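Local coordinates for protein fimbrial subunit type 1 (PDB 3UXF) that serves as the major shaft-forming subunit of the type 1 fimbriae that project from the Actinomyces oris cell surface, at residues I201-T206 with L300-D305; K187-K192 with V349-G354; T46-E51 with N123-F128; V74-F79 with K117-A122. All blocks are in the same frame, centred on the assembly; numbering follows the deposited sequence.

Contact 1 (I201-T206 with L300-D305); sequences ITYTIT and LNAKFD
The aromatic ring of Tyr203 meets the methyl of Ala302 obliquely, with CE2 3.9 Å from Ala302 CB, while one of its faces carries Ile201 CG2, displaced toward the rim. Phe304, past the end of its strand, swings its ring back so that CE2 lies 3.9 Å from Ile201 CD1, again in an oblique approach. With CG1 beside the backbone N (chi1 -73°) and CD1 extended from it, Ile201 can reach this ring while its CG2 branch stays over the tyrosine. Strands 201-208 and 295-302 are antiparallel neighbours in one sheet of a beta sandwich, and their register is defined by two hydrogen-bonded pairs. Tyr203 and Leu300 exchange N-H...O bonds of 2.8 Å from Tyr203 N to Leu300 O and from Leu300 N to Tyr203 O. The pair Ile201 and Ala302 does the same less evenly: Ala302 N reaches Ile201 O at 2.8 Å, but Ile201 N lies 3.1 Å from Ala302 O. On the ring side, Leu300 CD1 also touches Ile205 CD1, and Leu314 of strand 312-321 packs against both aromatic residues. Thr202 and Asn301 project from the other side of the sheet as a non-hydrogen-bonded pair, their side chains alongside one another. A water joins them, 2.7 Å from Thr202 OG1 and donating to Asn301 OD1, whereas Asn301 ND2 turns to Thr239 OG1.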
loop_
_atom_site.group_PDB
_atom_site.type_symbol
_atom_site.label_atom_id
_atom_site.label_comp_id
_atom_site.label_asym_id
_atom_site.label_seq_id
_atom_site.Cartn_x
_atom_site.Cartn_y
_atom_site.Cartn_z
ATOM N N ILE A 201 -2.075 16.775 -3.345
ATOM C CA ILE A 201 -1.341 15.507 -3.354
ATOM C C ILE A 201 -2.301 14.438 -3.868
ATOM O O ILE A 201 -3.474 14.463 -3.536
ATOM C CB ILE A 201 -0.814 15.190 -1.932
ATOM C CG1 ILE A 201 0.375 16.130 -1.606
ATOM C CG2 ILE A 201 -0.427 13.686 -1.784
ATOM C CD1 ILE A 201 0.901 16.015 -0.167
ATOM N N THR A 202 -1.824 13.483 -4.664
ATOM C CA THR A 202 -2.719 12.465 -5.198
ATOM C C THR A 202 -2.405 11.101 -4.578
ATOM O O THR A 202 -1.236 10.703 -4.523
ATOM C CB THR A 202 -2.540 12.292 -6.711
ATOM O OG1 THR A 202 -2.673 13.563 -7.387
ATOM C CG2 THR A 202 -3.589 11.334 -7.264
ATOM N N TYR A 203 -3.434 10.408 -4.108
ATOM C CA TYR A 203 -3.255 9.042 -3.622
ATOM C C TYR A 203 -3.883 8.038 -4.572
ATOM O O TYR A 203 -4.952 8.293 -5.146
ATOM C CB TYR A 203 -3.920 8.886 -2.256
ATOM C CG TYR A 203 -3.221 9.646 -1.142
ATOM C CD1 TYR A 203 -1.897 9.402 -0.826
ATOM C CD2 TYR A 203 -3.907 10.587 -0.385
ATOM C CE1 TYR A 203 -1.257 10.045 0.197
ATOM C CE2 TYR A 203 -3.275 11.250 0.672
ATOM C CZ TYR A 203 -1.956 10.992 0.953
ATOM O OH TYR A 203 -1.323 11.653 1.992
ATOM N N THR A 204 -3.202 6.907 -4.788
ATOM C CA THR A 204 -3.711 5.892 -5.699
ATOM C C THR A 204 -3.706 4.589 -4.955
ATOM O O THR A 204 -2.663 4.156 -4.456
ATOM C CB THR A 204 -2.847 5.767 -6.970
ATOM O OG1 THR A 204 -2.673 7.055 -7.586
ATOM C CG2 THR A 204 -3.485 4.753 -7.963
ATOM N N ILE A 205 -4.887 3.981 -4.808
ATOM C CA ILE A 205 -5.021 2.740 -4.054
ATOM C C ILE A 205 -5.406 1.625 -5.024
ATOM O O ILE A 205 -6.337 1.761 -5.792
ATOM C CB ILE A 205 -6.124 2.852 -2.986
ATOM C CG1 ILE A 205 -5.833 4.028 -2.061
ATOM C CG2 ILE A 205 -6.266 1.529 -2.228
ATOM C CD1 ILE A 205 -7.073 4.477 -1.340
ATOM N N THR A 206 -4.655 0.520 -5.033
ATOM C CA THR A 206 -4.897 -0.520 -6.004
ATOM C C THR A 206 -5.090 -1.826 -5.276
ATOM O O THR A 206 -4.214 -2.238 -4.507
ATOM C CB THR A 206 -3.703 -0.624 -7.003
ATOM O OG1 THR A 206 -3.441 0.672 -7.561
ATOM C CG2 THR A 206 -4.032 -1.557 -8.158
ATOM N N LEU A 300 -7.611 9.283 -5.030
ATOM C CA LEU A 300 -8.135 10.313 -4.122
ATOM C C LEU A 300 -7.292 11.539 -4.316
ATOM O O LEU A 300 -6.053 11.455 -4.323
ATOM C CB LEU A 300 -8.100 9.837 -2.671
ATOM C CG LEU A 300 -8.967 8.601 -2.363
ATOM C CD1 LEU A 300 -8.841 8.237 -0.852
ATOM C CD2 LEU A 300 -10.423 8.831 -2.793
ATOM N N ASN A 301 -7.939 12.695 -4.463
ATOM C CA ASN A 301 -7.196 13.930 -4.699
ATOM C C ASN A 301 -7.220 14.743 -3.414
ATOM O O ASN A 301 -8.214 15.432 -3.120
ATOM C CB ASN A 301 -7.852 14.657 -5.860
ATOM C CG ASN A 301 -7.828 13.828 -7.137
ATOM O OD1 ASN A 301 -6.754 13.572 -7.751
ATOM N ND2 ASN A 301 -9.018 13.443 -7.591
ATOM N N ALA A 302 -6.141 14.659 -2.639
ATOM C CA ALA A 302 -6.098 15.247 -1.318
ATOM C C ALA A 302 -5.810 16.735 -1.412
ATOM O O ALA A 302 -4.881 17.155 -2.083
ATOM C CB ALA A 302 -5.033 14.570 -0.483
ATOM N N LYS A 303 -6.624 17.528 -0.726
ATOM C CA LYS A 303 -6.486 18.975 -0.758
ATOM C C LYS A 303 -6.322 19.481 0.648
ATOM O O LYS A 303 -6.799 18.846 1.606
ATOM C CB LYS A 303 -7.785 19.561 -1.293
ATOM C CG LYS A 303 -8.166 19.136 -2.715
ATOM C CD LYS A 303 -7.325 19.788 -3.751
ATOM C CE LYS A 303 -7.962 19.657 -5.151
ATOM N NZ LYS A 303 -7.892 18.297 -5.823
ATOM N N PHE A 304 -5.693 20.651 0.781
ATOM C CA PHE A 304 -5.358 21.218 2.077
ATOM C C PHE A 304 -5.720 22.699 2.110
ATOM O O PHE A 304 -5.771 23.344 1.081
ATOM C CB PHE A 304 -3.837 21.128 2.321
ATOM C CG PHE A 304 -3.298 19.710 2.184
ATOM C CD1 PHE A 304 -3.351 18.841 3.246
ATOM C CD2 PHE A 304 -2.744 19.312 0.976
ATOM C CE1 PHE A 304 -2.870 17.515 3.108
ATOM C CE2 PHE A 304 -2.253 17.997 0.837
ATOM C CZ PHE A 304 -2.325 17.121 1.900
ATOM N N ASP A 305 -5.880 23.239 3.310
ATOM C CA ASP A 305 -5.783 24.696 3.421
ATOM C C ASP A 305 -4.339 25.054 3.098
ATOM O O ASP A 305 -3.412 24.334 3.515
ATOM C CB ASP A 305 -6.096 25.140 4.841
ATOM C CG ASP A 305 -7.554 24.951 5.194
ATOM O OD1 ASP A 305 -8.415 25.163 4.298
ATOM O OD2 ASP A 305 -7.835 24.594 6.359
HETATM O O HOH W 1 -4.666 15.284 -6.991
#

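Contact 2 (K187-K192 with V349-G354); sequences KQVTDK and VLSKYG
Apolar packing centres on Val349, whose CG2 methyl is touched along the extended Lys187 chain, coming within 3.8 Å of Lys187 CE. The two side chains meet at about a right angle. Val189 slides past Val349 in the opposite direction, its CB 4.0 Å from Val349 CG2, and sets its own CG2 methyl 3.8 Å from Ser351 OG.

The polar contact involves a single carboxylate oxygen. Ser351 OG donates to Asp191 OD2 over 2.7 Å, meeting the anti lone pair of that oxygen, the one turned away from OD1, and a water donates to the same oxygen at 2.6 Å while also donating to Leu350 O. Two bonds thus grip OD2; Asp191 OD1 accepts from Asn432 N, so both oxygens of this buried group are engaged. The chi1 of 53°, with CG between the backbone N and carbonyl carbon, directs the carboxylate at the serine.

The covalent component lies alongside: Lys187 NZ is joined to Asn316 CG in an isopeptide bond, and Asp227 OD2 accepts from that nitrogen. The segment axes run 7.0 Å apart at 20°, too far for backbone pairing. Strand 185-190, the edge strand next to 201-208 in its sheet, faces strand 344-362 of the other sheet across the sandwich core, beside strand 312-321, which carries Asn316.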
loop_
_atom_site.group_PDB
_atom_site.type_symbol
_atom_site.label_atom_id
_atom_site.label_comp_id
_atom_site.label_asym_id
_atom_site.label_seq_id
_atom_site.Cartn_x
_atom_site.Cartn_y
_atom_site.Cartn_z
ATOM N N LYS A 187 -0.880 1.076 -1.787
ATOM C CA LYS A 187 -1.192 2.508 -1.860
ATOM C C LYS A 187 0.036 3.251 -2.317
ATOM O O LYS A 187 1.144 2.939 -1.875
ATOM C CB LYS A 187 -1.634 3.053 -0.489
ATOM C CG LYS A 187 -1.985 4.546 -0.573
ATOM C CD LYS A 187 -2.682 5.008 0.774
ATOM C CE LYS A 187 -2.838 6.517 0.708
ATOM N NZ LYS A 187 -3.851 7.039 1.678
ATOM N N GLN A 188 -0.161 4.218 -3.208
ATOM C CA GLN A 188 0.925 5.084 -3.648
ATOM C C GLN A 188 0.542 6.518 -3.415
ATOM O O GLN A 188 -0.651 6.875 -3.312
ATOM C CB GLN A 188 1.114 4.941 -5.155
ATOM C CG GLN A 188 1.519 3.510 -5.555
ATOM C CD GLN A 188 1.408 3.293 -7.038
ATOM O OE1 GLN A 188 0.351 2.926 -7.549
ATOM N NE2 GLN A 188 2.509 3.539 -7.763
ATOM N N VAL A 189 1.554 7.367 -3.376
ATOM C CA VAL A 189 1.308 8.803 -3.287
ATOM C C VAL A 189 2.098 9.490 -4.384
ATOM O O VAL A 189 3.227 9.088 -4.707
ATOM C CB VAL A 189 1.695 9.369 -1.901
ATOM C CG1 VAL A 189 3.184 9.177 -1.619
ATOM C CG2 VAL A 189 1.361 10.859 -1.792
ATOM N N THR A 190 1.503 10.519 -4.992
ATOM C CA THR A 190 2.231 11.333 -5.940
ATOM C C THR A 190 2.305 12.728 -5.354
ATOM O O THR A 190 1.282 13.399 -5.258
ATOM C CB THR A 190 1.493 11.399 -7.296
ATOM O OG1 THR A 190 1.327 10.065 -7.810
ATOM C CG2 THR A 190 2.302 12.215 -8.299
ATOM N N ASP A 191 3.495 13.124 -4.908
ATOM C CA ASP A 191 3.686 14.463 -4.367
ATOM C C ASP A 191 4.863 15.152 -4.992
ATOM O O ASP A 191 5.252 16.214 -4.551
ATOM C CB ASP A 191 3.846 14.397 -2.847
ATOM C CG ASP A 191 4.926 13.419 -2.413
ATOM O OD1 ASP A 191 5.799 13.157 -3.241
ATOM O OD2 ASP A 191 4.870 12.881 -1.287
ATOM N N LYS A 192 5.401 14.570 -6.066
ATOM C CA LYS A 192 6.368 15.348 -6.867
ATOM C C LYS A 192 5.805 16.730 -7.316
ATOM O O LYS A 192 6.541 17.719 -7.313
ATOM C CB LYS A 192 6.858 14.517 -8.070
ATOM C CG LYS A 192 8.008 15.194 -8.837
ATOM C CD LYS A 192 8.480 14.329 -10.006
ATOM C CE LYS A 192 9.223 13.124 -9.523
ATOM N NZ LYS A 192 9.761 12.253 -10.648
ATOM N N VAL A 349 2.001 4.989 3.277
ATOM C CA VAL A 349 2.881 5.802 2.442
ATOM C C VAL A 349 3.047 7.146 3.106
ATOM O O VAL A 349 2.110 7.639 3.731
ATOM C CB VAL A 349 2.318 6.011 0.995
ATOM C CG1 VAL A 349 2.291 4.711 0.267
ATOM C CG2 VAL A 349 0.923 6.674 0.966
ATOM N N LEU A 350 4.226 7.734 2.955
ATOM C CA LEU A 350 4.563 8.993 3.613
ATOM C C LEU A 350 4.939 10.074 2.626
ATOM O O LEU A 350 5.521 9.792 1.560
ATOM C CB LEU A 350 5.779 8.816 4.518
ATOM C CG LEU A 350 5.657 7.714 5.569
ATOM C CD1 LEU A 350 6.931 7.673 6.401
ATOM C CD2 LEU A 350 4.458 7.928 6.455
ATOM N N SER A 351 4.575 11.304 2.983
ATOM C CA SER A 351 5.133 12.544 2.412
ATOM C C SER A 351 5.837 13.277 3.558
ATOM O O SER A 351 5.340 13.296 4.691
ATOM C CB SER A 351 4.018 13.434 1.849
ATOM O OG SER A 351 3.274 12.779 0.839
ATOM N N LYS A 352 7.010 13.847 3.272
ATOM C CA LYS A 352 7.827 14.469 4.332
ATOM C C LYS A 352 8.139 15.921 3.979
ATOM O O LYS A 352 8.776 16.193 2.969
ATOM C CB LYS A 352 9.112 13.658 4.552
ATOM C CG LYS A 352 8.849 12.231 4.960
ATOM C CD LYS A 352 10.182 11.474 5.051
ATOM C CE LYS A 352 9.938 10.016 5.432
ATOM N NZ LYS A 352 9.772 9.855 6.915
ATOM N N TYR A 353 7.691 16.845 4.826
ATOM C CA TYR A 353 7.844 18.286 4.605
ATOM C C TYR A 353 8.653 18.886 5.735
ATOM O O TYR A 353 8.435 18.568 6.913
ATOM C CB TYR A 353 6.451 18.976 4.553
ATOM C CG TYR A 353 5.695 18.773 3.266
ATOM C CD1 TYR A 353 4.865 17.666 3.083
ATOM C CD2 TYR A 353 5.849 19.658 2.205
ATOM C CE1 TYR A 353 4.193 17.455 1.879
ATOM C CE2 TYR A 353 5.182 19.470 1.009
ATOM C CZ TYR A 353 4.357 18.373 0.846
ATOM O OH TYR A 353 3.665 18.173 -0.325
ATOM N N GLY A 354 9.595 19.755 5.374
ATOM C CA GLY A 354 10.459 20.368 6.376
ATOM C C GLY A 354 10.365 21.883 6.443
ATOM O O GLY A 354 10.047 22.569 5.474
HETATM O O HOH W 2 6.636 11.154 -0.514
#

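Contact 3 (T46-E51 with N123-F128); sequences TVHKCE and NGLASF
Thr46 pairs with Ser127 across a non-hydrogen-bonded site, its CG2 methyl 3.9 Å from Ser127 OG and also near Leu125 CD2. Its hydroxyl is linked by water: one molecule, 3.0 Å from Thr46 OG1, bridges to Ser127 OG, and a second bridges to Phe128 O. Val47 next bonds in both directions to Ala126, with Val47 N to Ala126 O and Ala126 N to Val47 O each 2.9 Å. Its side chain turns to the sandwich interior, where CB rests on Ala126 CB and CG2 approaches the edge of the Phe128 ring at 4.2 Å from CE2; Phe79 of strand 78-84 touches both Val47 and Ala126 there. These pairs make strand 125-128 the outermost strand of a mixed sheet in the N-terminal pilin domain, next to strand 44-48, and the two segment axes run at 170°. His48 follows on the same side as Thr46. Leu125 CD2 sits over one face of its imidazole as a CH-pi contact, 3.6 Å from the ring centroid and 26° off the normal, lying nearer ND1 and CE1 than the other ring atoms. The ring is further placed by His48 NE2 bonding to His175 ND1 and by stacking with Tyr177. Lys49 closes the pairing as its N donates to Gly124 O at 2.9 Å, and a water links Lys49 O to Asn123 O. Gly124, at a positive phi of 76°, carries the chain through an Asx turn in which Asn123 OD1 accepts from Leu125 N at 3.2 Å. Lys49 NZ leads away to Glu142, and Cys50 is disulfide-bonded to Cys71.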
loop_
_atom_site.group_PDB
_atom_site.type_symbol
_atom_site.label_atom_id
_atom_site.label_comp_id
_atom_site.label_asym_id
_atom_site.label_seq_id
_atom_site.Cartn_x
_atom_site.Cartn_y
_atom_site.Cartn_z
ATOM N N THR A 46 0.998 -31.036 6.496
ATOM C CA THR A 46 1.516 -29.806 7.106
ATOM C C THR A 46 1.259 -28.677 6.125
ATOM O O THR A 46 1.778 -28.689 5.011
ATOM C CB THR A 46 3.009 -29.928 7.376
ATOM O OG1 THR A 46 3.217 -31.008 8.297
ATOM C CG2 THR A 46 3.544 -28.642 8.052
ATOM N N VAL A 47 0.410 -27.733 6.517
ATOM C CA VAL A 47 0.077 -26.585 5.657
ATOM C C VAL A 47 0.916 -25.389 6.125
ATOM O O VAL A 47 0.908 -25.081 7.307
ATOM C CB VAL A 47 -1.432 -26.278 5.796
ATOM C CG1 VAL A 47 -1.886 -25.125 4.842
ATOM C CG2 VAL A 47 -2.252 -27.545 5.499
ATOM N N HIS A 48 1.662 -24.779 5.201
ATOM C CA HIS A 48 2.552 -23.660 5.531
ATOM C C HIS A 48 1.843 -22.354 5.136
ATOM O O HIS A 48 1.619 -22.117 3.949
ATOM C CB HIS A 48 3.840 -23.794 4.735
ATOM C CG HIS A 48 4.683 -24.966 5.142
ATOM N ND1 HIS A 48 5.884 -24.830 5.807
ATOM C CD2 HIS A 48 4.491 -26.302 4.985
ATOM C CE1 HIS A 48 6.393 -26.025 6.048
ATOM N NE2 HIS A 48 5.567 -26.933 5.559
ATOM N N LYS A 49 1.468 -21.543 6.130
ATOM C CA LYS A 49 0.763 -20.291 5.869
ATOM C C LYS A 49 1.774 -19.140 5.894
ATOM O O LYS A 49 2.459 -18.920 6.895
ATOM C CB LYS A 49 -0.337 -20.077 6.910
ATOM C CG LYS A 49 -1.083 -18.723 6.745
ATOM C CD LYS A 49 -1.955 -18.717 5.489
ATOM C CE LYS A 49 -2.598 -17.301 5.302
ATOM N NZ LYS A 49 -3.506 -17.324 4.144
ATOM N N CYS A 50 1.861 -18.444 4.763
ATOM C CA CYS A 50 2.868 -17.405 4.536
ATOM C C CYS A 50 2.180 -16.134 4.065
ATOM O O CYS A 50 1.158 -16.189 3.403
ATOM C CB CYS A 50 3.844 -17.873 3.448
ATOM S SG CYS A 50 4.635 -19.479 3.795
ATOM N N GLU A 51 2.759 -14.978 4.383
ATOM C CA GLU A 51 2.146 -13.705 3.996
ATOM C C GLU A 51 2.082 -13.532 2.485
ATOM O O GLU A 51 1.083 -13.036 1.962
ATOM C CB GLU A 51 2.941 -12.528 4.580
ATOM C CG GLU A 51 2.831 -12.386 6.056
ATOM C CD GLU A 51 3.336 -11.013 6.547
ATOM O OE1 GLU A 51 3.679 -10.165 5.696
ATOM O OE2 GLU A 51 3.391 -10.788 7.774
ATOM N N ASN A 123 4.908 -20.022 13.842
ATOM C CA ASN A 123 5.654 -20.476 12.681
ATOM C C ASN A 123 4.782 -20.721 11.449
ATOM O O ASN A 123 5.297 -21.144 10.435
ATOM C CB ASN A 123 6.459 -21.732 12.994
ATOM C CG ASN A 123 5.577 -22.901 13.435
ATOM O OD1 ASN A 123 4.331 -22.843 13.378
ATOM N ND2 ASN A 123 6.224 -23.973 13.901
ATOM N N GLY A 124 3.491 -20.401 11.562
ATOM C CA GLY A 124 2.576 -20.398 10.430
ATOM C C GLY A 124 2.164 -21.808 10.011
ATOM O O GLY A 124 1.499 -21.943 8.999
ATOM N N LEU A 125 2.554 -22.829 10.774
ATOM C CA LEU A 125 2.195 -24.202 10.380
ATOM C C LEU A 125 0.855 -24.672 10.900
ATOM O O LEU A 125 0.556 -24.530 12.071
ATOM C CB LEU A 125 3.263 -25.173 10.917
ATOM C CG LEU A 125 4.700 -24.955 10.421
ATOM C CD1 LEU A 125 5.594 -26.104 10.887
ATOM C CD2 LEU A 125 4.794 -24.840 8.904
ATOM N N ALA A 126 0.051 -25.294 10.042
ATOM C CA ALA A 126 -1.082 -26.063 10.520
ATOM C C ALA A 126 -0.696 -27.540 10.315
ATOM O O ALA A 126 -0.667 -28.037 9.181
ATOM C CB ALA A 126 -2.313 -25.730 9.732
ATOM N N SER A 127 -0.319 -28.196 11.410
ATOM C CA SER A 127 0.280 -29.523 11.304
ATOM C C SER A 127 -0.714 -30.585 11.656
ATOM O O SER A 127 -0.864 -30.911 12.827
ATOM C CB SER A 127 1.488 -29.653 12.232
ATOM O OG SER A 127 2.505 -28.771 11.784
ATOM N N PHE A 128 -1.390 -31.131 10.655
ATOM C CA PHE A 128 -2.357 -32.188 10.927
ATOM C C PHE A 128 -1.629 -33.506 11.159
ATOM O O PHE A 128 -0.743 -33.872 10.390
ATOM C CB PHE A 128 -3.344 -32.330 9.762
ATOM C CG PHE A 128 -4.222 -31.127 9.588
ATOM C CD1 PHE A 128 -5.424 -31.053 10.232
ATOM C CD2 PHE A 128 -3.782 -30.047 8.829
ATOM C CE1 PHE A 128 -6.243 -29.935 10.104
ATOM C CE2 PHE A 128 -4.579 -28.912 8.690
ATOM C CZ PHE A 128 -5.803 -28.846 9.333
HETATM O O HOH W 3 1.710 -32.381 10.443
HETATM O O HOH W 4 4.820 -30.434 10.769
HETATM O O HOH W 5 4.416 -21.202 7.642
#

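Contact 4 (V74-F79 with K117-A122); sequences VSDVEF and KITTGA
Thr120 and the 74-77 turn form the tight part of this contact, where the antiparallel pairing of edge strand 114-119 with strand 78-84 ends in a beta bulge. Asp76 N and Val77 O both bond to Thr120, to its O and N respectively, each over 2.8 Å, and Asp76 has a positive phi of 67°, which fits a G1-type bulge. The Thr120 hydroxyl ties the bulge to the preceding residues: OG1 donates to Val74 O at 2.8 Å, in the carbonyl plane on a lone pair, and accepts from Val77 N at 3.0 Å. With OG1 held between its own backbone N and carbonyl carbon (chi1 61°), both bonds can form at once, so that the buried hydroxyl is fixed in rotation. The CG2 methyl of Thr120 lies at the edge of the Phe79 ring, near its plane. Regular pairing runs on from there, where Phe79 and Ile118 exchange backbone bonds.

The outer side is looser. Thr119 CG2 lies beside Asp76, 3.7 Å from OD1, an oxygen that is salt-bridged to Arg144, and the Thr119 side chain runs obliquely to that of Glu78, with OG1 near Glu78 CB and CG. Glu78 OE1 turns to Thr143 OG1, leaving OE2 toward the exposed Lys117, whose chain bends at chi3 and chi4. That ion pair is long, 4.0 Å from Glu78 OE2 to Lys117 NZ. Between them a water donates to Glu78 OE2 and accepts only a weak bond, 3.2 Å, from Lys117 NZ.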
loop_
_atom_site.group_PDB
_atom_site.type_symbol
_atom_site.label_atom_id
_atom_site.label_comp_id
_atom_site.label_asym_id
_atom_site.label_seq_id
_atom_site.Cartn_x
_atom_site.Cartn_y
_atom_site.Cartn_z
ATOM N N VAL A 74 2.395 -16.738 9.153
ATOM C CA VAL A 74 1.221 -16.055 9.672
ATOM C C VAL A 74 0.555 -16.887 10.753
ATOM O O VAL A 74 0.162 -18.031 10.487
ATOM C CB VAL A 74 0.210 -15.797 8.563
ATOM C CG1 VAL A 74 -0.987 -14.987 9.069
ATOM C CG2 VAL A 74 0.914 -15.112 7.383
ATOM N N SER A 75 0.427 -16.330 11.957
ATOM C CA SER A 75 -0.184 -17.044 13.079
ATOM C C SER A 75 -1.674 -16.823 13.125
ATOM O O SER A 75 -2.196 -15.911 12.498
ATOM C CB SER A 75 0.431 -16.579 14.406
ATOM O OG SER A 75 0.011 -15.255 14.706
ATOM N N ASP A 76 -2.370 -17.682 13.877
ATOM C CA ASP A 76 -3.780 -17.520 14.150
ATOM C C ASP A 76 -4.696 -17.678 12.946
ATOM O O ASP A 76 -5.782 -17.108 12.915
ATOM C CB ASP A 76 -4.071 -16.183 14.877
ATOM C CG ASP A 76 -5.283 -16.272 15.759
ATOM O OD1 ASP A 76 -5.541 -17.381 16.298
ATOM O OD2 ASP A 76 -6.015 -15.265 15.886
ATOM N N VAL A 77 -4.295 -18.523 11.998
ATOM C CA VAL A 77 -5.123 -18.823 10.852
ATOM C C VAL A 77 -5.635 -20.252 11.019
ATOM O O VAL A 77 -4.845 -21.133 11.282
ATOM C CB VAL A 77 -4.307 -18.743 9.566
ATOM C CG1 VAL A 77 -5.137 -19.171 8.396
ATOM C CG2 VAL A 77 -3.811 -17.292 9.361
ATOM N N GLU A 78 -6.932 -20.449 10.877
ATOM C CA GLU A 78 -7.488 -21.807 11.025
ATOM C C GLU A 78 -7.641 -22.469 9.663
ATOM O O GLU A 78 -8.201 -21.866 8.741
ATOM C CB GLU A 78 -8.853 -21.728 11.686
ATOM C CG GLU A 78 -9.460 -23.082 11.916
ATOM C CD GLU A 78 -10.903 -22.966 12.367
ATOM O OE1 GLU A 78 -11.809 -22.842 11.517
ATOM O OE2 GLU A 78 -11.121 -22.971 13.599
ATOM N N PHE A 79 -7.171 -23.714 9.535
ATOM C CA PHE A 79 -7.436 -24.546 8.366
ATOM C C PHE A 79 -8.323 -25.691 8.756
ATOM O O PHE A 79 -8.168 -26.244 9.836
ATOM C CB PHE A 79 -6.137 -25.088 7.762
ATOM C CG PHE A 79 -5.400 -24.052 6.963
ATOM C CD1 PHE A 79 -5.694 -23.884 5.638
ATOM C CD2 PHE A 79 -4.451 -23.240 7.557
ATOM C CE1 PHE A 79 -5.042 -22.896 4.868
ATOM C CE2 PHE A 79 -3.815 -22.246 6.805
ATOM C CZ PHE A 79 -4.088 -22.118 5.448
ATOM N N LYS A 117 -9.710 -29.665 12.221
ATOM C CA LYS A 117 -9.257 -28.280 12.154
ATOM C C LYS A 117 -8.003 -28.054 12.984
ATOM O O LYS A 117 -7.770 -28.733 13.979
ATOM C CB LYS A 117 -10.339 -27.323 12.658
ATOM C CG LYS A 117 -11.734 -27.585 12.147
ATOM C CD LYS A 117 -12.729 -26.657 12.829
ATOM C CE LYS A 117 -13.066 -27.140 14.234
ATOM N NZ LYS A 117 -12.449 -26.298 15.295
ATOM N N ILE A 118 -7.212 -27.073 12.566
ATOM C CA ILE A 118 -6.008 -26.673 13.279
ATOM C C ILE A 118 -5.764 -25.189 13.039
ATOM O O ILE A 118 -6.039 -24.679 11.958
ATOM C CB ILE A 118 -4.775 -27.442 12.797
ATOM C CG1 ILE A 118 -4.730 -28.832 13.425
ATOM C CG2 ILE A 118 -3.510 -26.682 13.150
ATOM C CD1 ILE A 118 -3.346 -29.256 13.836
ATOM N N THR A 119 -5.247 -24.501 14.051
ATOM C CA THR A 119 -4.937 -23.081 13.928
ATOM C C THR A 119 -3.429 -22.896 13.982
ATOM O O THR A 119 -2.756 -23.515 14.802
ATOM C CB THR A 119 -5.607 -22.255 15.032
ATOM O OG1 THR A 119 -7.029 -22.362 14.911
ATOM C CG2 THR A 119 -5.207 -20.795 14.916
ATOM N N THR A 120 -2.889 -22.055 13.106
ATOM C CA THR A 120 -1.453 -21.896 13.048
ATOM C C THR A 120 -0.946 -21.107 14.253
ATOM O O THR A 120 -1.652 -20.251 14.816
ATOM C CB THR A 120 -1.017 -21.126 11.786
ATOM O OG1 THR A 120 -1.597 -19.807 11.816
ATOM C CG2 THR A 120 -1.469 -21.843 10.510
ATOM N N GLY A 121 0.289 -21.406 14.615
ATOM C CA GLY A 121 0.988 -20.676 15.649
ATOM C C GLY A 121 2.003 -19.750 15.002
ATOM O O GLY A 121 1.884 -19.413 13.822
ATOM N N ALA A 122 3.010 -19.355 15.776
ATOM C CA ALA A 122 3.984 -18.360 15.347
ATOM C C ALA A 122 4.681 -18.725 14.051
ATOM O O ALA A 122 5.023 -17.830 13.249
ATOM C CB ALA A 122 5.023 -18.147 16.435
HETATM O O HOH W 6 -10.309 -24.024 15.768
#

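The four contacts form two pairs on separate parts of the elongated chain. Contacts 3 and 4, whose centres are 7 Å apart, lie in the N-terminal pilin domain; contact 4 is nested within the loop closed by contact 3, and their two sheets pack together through Phe79, Ile118, Ala126 and Phe128. Contacts 1 and 2, about 10 Å apart between centres, follow in sequence, with contact 1 nested inside contact 2. Strands 185-190 and 201-208 join them in one sheet, and contact 2 adds the facing sheet beside the isopeptide cross-link. Some 36 to 38 Å separates the centres of the two pairs, consistent with a pilin built from successive sandwich domains.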